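Local coordinates for protein adenosine kinase (Sinorhizobium meliloti, PDB 3UBO) that probably phosphorylates the ribose of adenosine with ATP, as a kinase of the pfkB family, and binds adenosine and ADP, at residues A[59-73]-A[314-326]. Residues are numbered along the deposited sequence; the frame is centred on the assembly and turned at random.
With ADN (adenosine), chain C.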
loop_
_atom_site.group_PDB
_atom_site.type_symbol
_atom_site.label_atom_id
_atom_site.label_comp_id
_atom_site.label_asym_id
_atom_site.label_seq_id
_atom_site.Cartn_x
_atom_site.Cartn_y
_atom_site.Cartn_z
ATOM N N SER A 59 5.020 4.968 -1.311
ATOM C CA SER A 59 6.256 5.780 -1.613
ATOM C C SER A 59 7.497 4.956 -2.025
ATOM O O SER A 59 7.849 3.879 -1.397
ATOM C CB SER A 59 6.669 6.656 -0.458
ATOM O OG SER A 59 5.598 7.382 0.080
ATOM N N GLY A 60 8.149 5.429 -3.068
ATOM C CA GLY A 60 9.374 4.842 -3.561
ATOM C C GLY A 60 10.430 5.928 -3.750
ATOM O O GLY A 60 10.750 6.753 -2.869
ATOM N N GLY A 61 10.951 5.923 -4.965
ATOM C CA GLY A 61 12.064 6.745 -5.385
ATOM C C GLY A 61 13.293 6.028 -4.881
ATOM O O GLY A 61 13.455 5.949 -3.665
ATOM N N SER A 62 14.111 5.486 -5.793
ATOM C CA SER A 62 15.347 4.817 -5.382
ATOM C C SER A 62 16.132 5.464 -4.170
ATOM O O SER A 62 16.173 4.876 -3.079
ATOM C CB SER A 62 16.216 4.505 -6.568
ATOM O OG SER A 62 17.420 3.984 -6.103
ATOM N N ALA A 63 16.654 6.685 -4.324
ATOM C CA ALA A 63 17.231 7.417 -3.224
ATOM C C ALA A 63 16.302 7.644 -2.039
ATOM O O ALA A 63 16.742 7.679 -0.895
ATOM C CB ALA A 63 17.762 8.757 -3.687
ATOM N N GLY A 64 15.017 7.803 -2.259
ATOM C CA GLY A 64 14.148 8.109 -1.136
ATOM C C GLY A 64 14.004 6.907 -0.228
ATOM O O GLY A 64 13.700 7.054 0.972
ATOM N N ASN A 65 14.227 5.716 -0.813
ATOM C CA ASN A 65 14.045 4.473 -0.136
ATOM C C ASN A 65 15.275 4.299 0.750
ATOM O O ASN A 65 15.176 3.990 1.948
ATOM C CB ASN A 65 13.909 3.316 -1.159
ATOM C CG ASN A 65 12.534 3.267 -1.856
ATOM O OD1 ASN A 65 11.506 3.803 -1.345
ATOM N ND2 ASN A 65 12.516 2.593 -3.026
ATOM N N THR A 66 16.436 4.537 0.145
ATOM C CA THR A 66 17.697 4.343 0.816
ATOM C C THR A 66 17.711 5.251 2.061
ATOM O O THR A 66 18.267 4.893 3.059
ATOM C CB THR A 66 18.844 4.672 -0.112
ATOM O OG1 THR A 66 18.900 3.740 -1.212
ATOM C CG2 THR A 66 20.075 4.614 0.640
ATOM N N ALA A 67 17.055 6.407 2.037
ATOM C CA ALA A 67 16.972 7.270 3.255
ATOM C C ALA A 67 15.952 6.863 4.321
ATOM O O ALA A 67 16.228 7.010 5.529
ATOM C CB ALA A 67 16.771 8.795 2.895
ATOM N N ALA A 68 14.751 6.409 3.892
ATOM C CA ALA A 68 13.838 5.687 4.812
ATOM C C ALA A 68 14.592 4.467 5.385
ATOM O O ALA A 68 14.417 4.176 6.544
ATOM C CB ALA A 68 12.495 5.255 4.168
ATOM N N GLY A 69 15.478 3.850 4.598
ATOM C CA GLY A 69 16.327 2.745 5.067
ATOM C C GLY A 69 17.231 3.021 6.274
ATOM O O GLY A 69 17.093 2.384 7.340
ATOM N N VAL A 70 18.155 3.967 6.073
ATOM C CA VAL A 70 19.008 4.503 7.116
ATOM C C VAL A 70 18.224 4.917 8.378
ATOM O O VAL A 70 18.437 4.338 9.442
ATOM C CB VAL A 70 19.887 5.671 6.614
ATOM C CG1 VAL A 70 20.582 6.245 7.785
ATOM C CG2 VAL A 70 20.874 5.201 5.548
ATOM N N ALA A 71 17.345 5.917 8.283
ATOM C CA ALA A 71 16.425 6.177 9.417
ATOM C C ALA A 71 15.877 4.899 10.120
ATOM O O ALA A 71 15.883 4.814 11.327
ATOM C CB ALA A 71 15.281 7.107 9.020
ATOM N N SER A 72 15.394 3.917 9.367
ATOM C CA SER A 72 14.878 2.671 9.956
ATOM C C SER A 72 15.973 1.893 10.689
ATOM O O SER A 72 15.754 1.485 11.815
ATOM C CB SER A 72 14.132 1.792 8.916
ATOM O OG SER A 72 12.742 1.689 9.220
ATOM N N LEU A 73 17.122 1.679 10.042
ATOM C CA LEU A 73 18.264 1.050 10.680
ATOM C C LEU A 73 18.744 1.697 11.992
ATOM O O LEU A 73 19.472 1.088 12.771
ATOM C CB LEU A 73 19.403 0.915 9.711
ATOM C CG LEU A 73 19.069 -0.061 8.622
ATOM C CD1 LEU A 73 20.181 -0.160 7.609
ATOM C CD2 LEU A 73 18.870 -1.443 9.289
ATOM N N ILE A 314 5.504 -6.786 -0.745
ATOM C CA ILE A 314 5.027 -5.974 -1.869
ATOM C C ILE A 314 5.335 -4.667 -1.288
ATOM O O ILE A 314 4.874 -4.402 -0.186
ATOM C CB ILE A 314 3.490 -6.114 -2.109
ATOM C CG1 ILE A 314 3.233 -7.234 -3.116
ATOM C CG2 ILE A 314 2.891 -4.828 -2.608
ATOM C CD1 ILE A 314 4.024 -7.068 -4.360
ATOM N N GLY A 315 6.157 -3.869 -1.992
ATOM C CA GLY A 315 6.636 -2.597 -1.456
ATOM C C GLY A 315 8.157 -2.471 -1.307
ATOM O O GLY A 315 8.852 -3.488 -1.022
ATOM N N PRO A 316 8.697 -1.230 -1.479
ATOM C CA PRO A 316 10.145 -0.990 -1.394
ATOM C C PRO A 316 10.617 -0.451 0.001
ATOM O O PRO A 316 11.838 -0.356 0.157
ATOM C CB PRO A 316 10.327 0.100 -2.422
ATOM C CG PRO A 316 9.128 1.064 -2.069
ATOM C CD PRO A 316 7.976 0.048 -1.697
ATOM N N ARG A 317 9.724 -0.160 0.965
ATOM C CA ARG A 317 10.149 0.423 2.249
ATOM C C ARG A 317 9.627 -0.308 3.489
ATOM O O ARG A 317 8.432 -0.572 3.613
ATOM C CB ARG A 317 9.721 1.935 2.374
ATOM C CG ARG A 317 10.482 2.945 1.513
ATOM C CD ARG A 317 9.952 4.357 1.771
ATOM N NE ARG A 317 10.361 5.327 0.740
ATOM C CZ ARG A 317 9.980 6.607 0.752
ATOM N NH1 ARG A 317 9.201 7.023 1.765
ATOM N NH2 ARG A 317 10.370 7.480 -0.233
ATOM N N PRO A 318 10.512 -0.585 4.456
ATOM C CA PRO A 318 10.132 -1.159 5.773
ATOM C C PRO A 318 9.118 -0.257 6.409
ATOM O O PRO A 318 9.376 0.894 6.435
ATOM C CB PRO A 318 11.423 -1.029 6.592
ATOM C CG PRO A 318 12.254 0.063 5.776
ATOM C CD PRO A 318 11.953 -0.287 4.362
ATOM N N LEU A 319 8.002 -0.721 6.900
ATOM C CA LEU A 319 6.987 0.190 7.435
ATOM C C LEU A 319 7.064 0.302 8.963
ATOM O O LEU A 319 6.177 0.905 9.635
ATOM C CB LEU A 319 5.593 -0.294 7.017
ATOM C CG LEU A 319 5.483 -0.584 5.510
ATOM C CD1 LEU A 319 4.125 -1.306 5.175
ATOM C CD2 LEU A 319 5.721 0.703 4.630
ATOM N N VAL A 320 8.117 -0.314 9.502
ATOM C CA VAL A 320 8.436 -0.247 10.927
ATOM C C VAL A 320 9.967 -0.280 11.020
ATOM O O VAL A 320 10.649 -0.880 10.127
ATOM C CB VAL A 320 7.802 -1.410 11.739
ATOM C CG1 VAL A 320 6.243 -1.336 11.711
ATOM C CG2 VAL A 320 8.341 -2.736 11.233
ATOM N N SER A 321 10.489 0.400 12.057
ATOM C CA SER A 321 11.918 0.404 12.380
ATOM C C SER A 321 12.633 -0.996 12.185
ATOM O O SER A 321 12.366 -1.954 12.951
ATOM C CB SER A 321 12.055 0.850 13.838
ATOM O OG SER A 321 13.316 0.456 14.358
ATOM N N LEU A 322 13.506 -1.138 11.183
ATOM C CA LEU A 322 14.343 -2.347 11.123
ATOM C C LEU A 322 15.260 -2.499 12.353
ATOM O O LEU A 322 15.647 -3.601 12.736
ATOM C CB LEU A 322 15.262 -2.319 9.920
ATOM C CG LEU A 322 14.574 -2.389 8.578
ATOM C CD1 LEU A 322 15.512 -3.055 7.486
ATOM C CD2 LEU A 322 13.290 -3.186 8.825
ATOM N N ALA A 323 15.680 -1.379 12.937
ATOM C CA ALA A 323 16.450 -1.496 14.174
ATOM C C ALA A 323 15.681 -2.437 15.154
ATOM O O ALA A 323 16.163 -3.553 15.458
ATOM C CB ALA A 323 16.731 -0.090 14.786
ATOM N N THR A 324 14.495 -1.988 15.587
ATOM C CA THR A 324 13.632 -2.683 16.522
ATOM C C THR A 324 13.117 -4.095 16.090
ATOM O O THR A 324 13.012 -4.997 16.910
ATOM C CB THR A 324 12.425 -1.788 16.874
ATOM O OG1 THR A 324 12.831 -0.846 17.864
ATOM C CG2 THR A 324 11.204 -2.612 17.428
ATOM N N ALA A 325 12.769 -4.249 14.814
ATOM C CA ALA A 325 12.269 -5.493 14.292
ATOM C C ALA A 325 13.396 -6.493 14.195
ATOM O O ALA A 325 13.228 -7.650 14.658
ATOM C CB ALA A 325 11.580 -5.320 12.917
ATOM N N ALA A 326 14.533 -6.105 13.606
ATOM C CA ALA A 326 15.550 -7.157 13.339
ATOM C C ALA A 326 16.097 -7.766 14.656
ATOM O O ALA A 326 16.133 -8.977 14.854
ATOM C CB ALA A 326 16.665 -6.676 12.421
HETATM O "O5'" ADN C . 14.761 0.340 -7.211
HETATM C "C5'" ADN C . 13.564 0.483 -6.357
HETATM C "C4'" ADN C . 12.775 1.820 -6.575
HETATM O "O4'" ADN C . 13.055 2.448 -7.831
HETATM C "C3'" ADN C . 11.187 2.059 -6.391
HETATM O "O3'" ADN C . 10.522 2.142 -5.153
HETATM C "C2'" ADN C . 10.923 3.293 -7.317
HETATM O "O2'" ADN C . 10.195 4.388 -6.721
HETATM C "C1'" ADN C . 12.290 3.600 -7.784
HETATM N N9 ADN C . 12.281 4.182 -9.160
HETATM C C8 ADN C . 11.732 3.710 -10.388
HETATM N N7 ADN C . 12.123 4.570 -11.450
HETATM C C5 ADN C . 12.926 5.568 -10.868
HETATM C C6 ADN C . 13.580 6.708 -11.411
HETATM N N6 ADN C . 13.536 7.011 -12.817
HETATM N N1 ADN C . 14.336 7.544 -10.513
HETATM C C2 ADN C . 14.414 7.227 -9.117
HETATM N N3 ADN C . 13.779 6.103 -8.536
HETATM C C4 ADN C . 13.028 5.310 -9.436
#
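Asn-65 OD1 takes the NE hydrogen of Arg-317 at 2.8 Å, the bond lying in the amide's carbonyl plane and close to the guanidinium plane, although the two planes stand 83° apart. The other end of the same amide serves the substrate: ND2 donates to adenosine O3' at 3.0 Å and also to Asp-280. Arg-317 is thus a second-shell residue that, with Asp-280, helps set the rotation of this amide. Its chain runs extended from CG to NE, past the methyl of Ala-68, and carries NH2 to Gly-60 O, a 2.8 Å hydrogen bond that uses a lone pair of this oxygen, tilted from the guanidinium plane. Ser-59 CB lies over one guanidinium face, toward its rim, Gly-64 O over the opposite one, and Phe-92 adds a cation-pi contact. A leucine in place of Arg-317 would probably leave Gly-60 O and Asn-65 OD1 without the guanidinium N-H groups, and the amide less firmly held. Pro-316 CB lies beside Asn-65 ND2 and adenosine O3', 3.4 Å from each, while Ser-62 N, just after the N-cap Gly-61, donates to adenine N3. At the far end of helix 62-73, Ala-323 N donates to Ser-72 O (3.1 Å), and Leu-73 CD2 rests on Leu-322 CB. Ser-321 OG caps the second helix by accepting from Thr-324 N. The loop 314-321 therefore follows helix 62-73 from the end of strand 56-59 to its C-terminus, where the opening segment 322-326 of helix 322-336 makes 57° with it; helix 278-290 touches Thr-66, Leu-73 and Pro-318, and strand 6-11 of the parallel sheet packs against Ala-67 and Val-70.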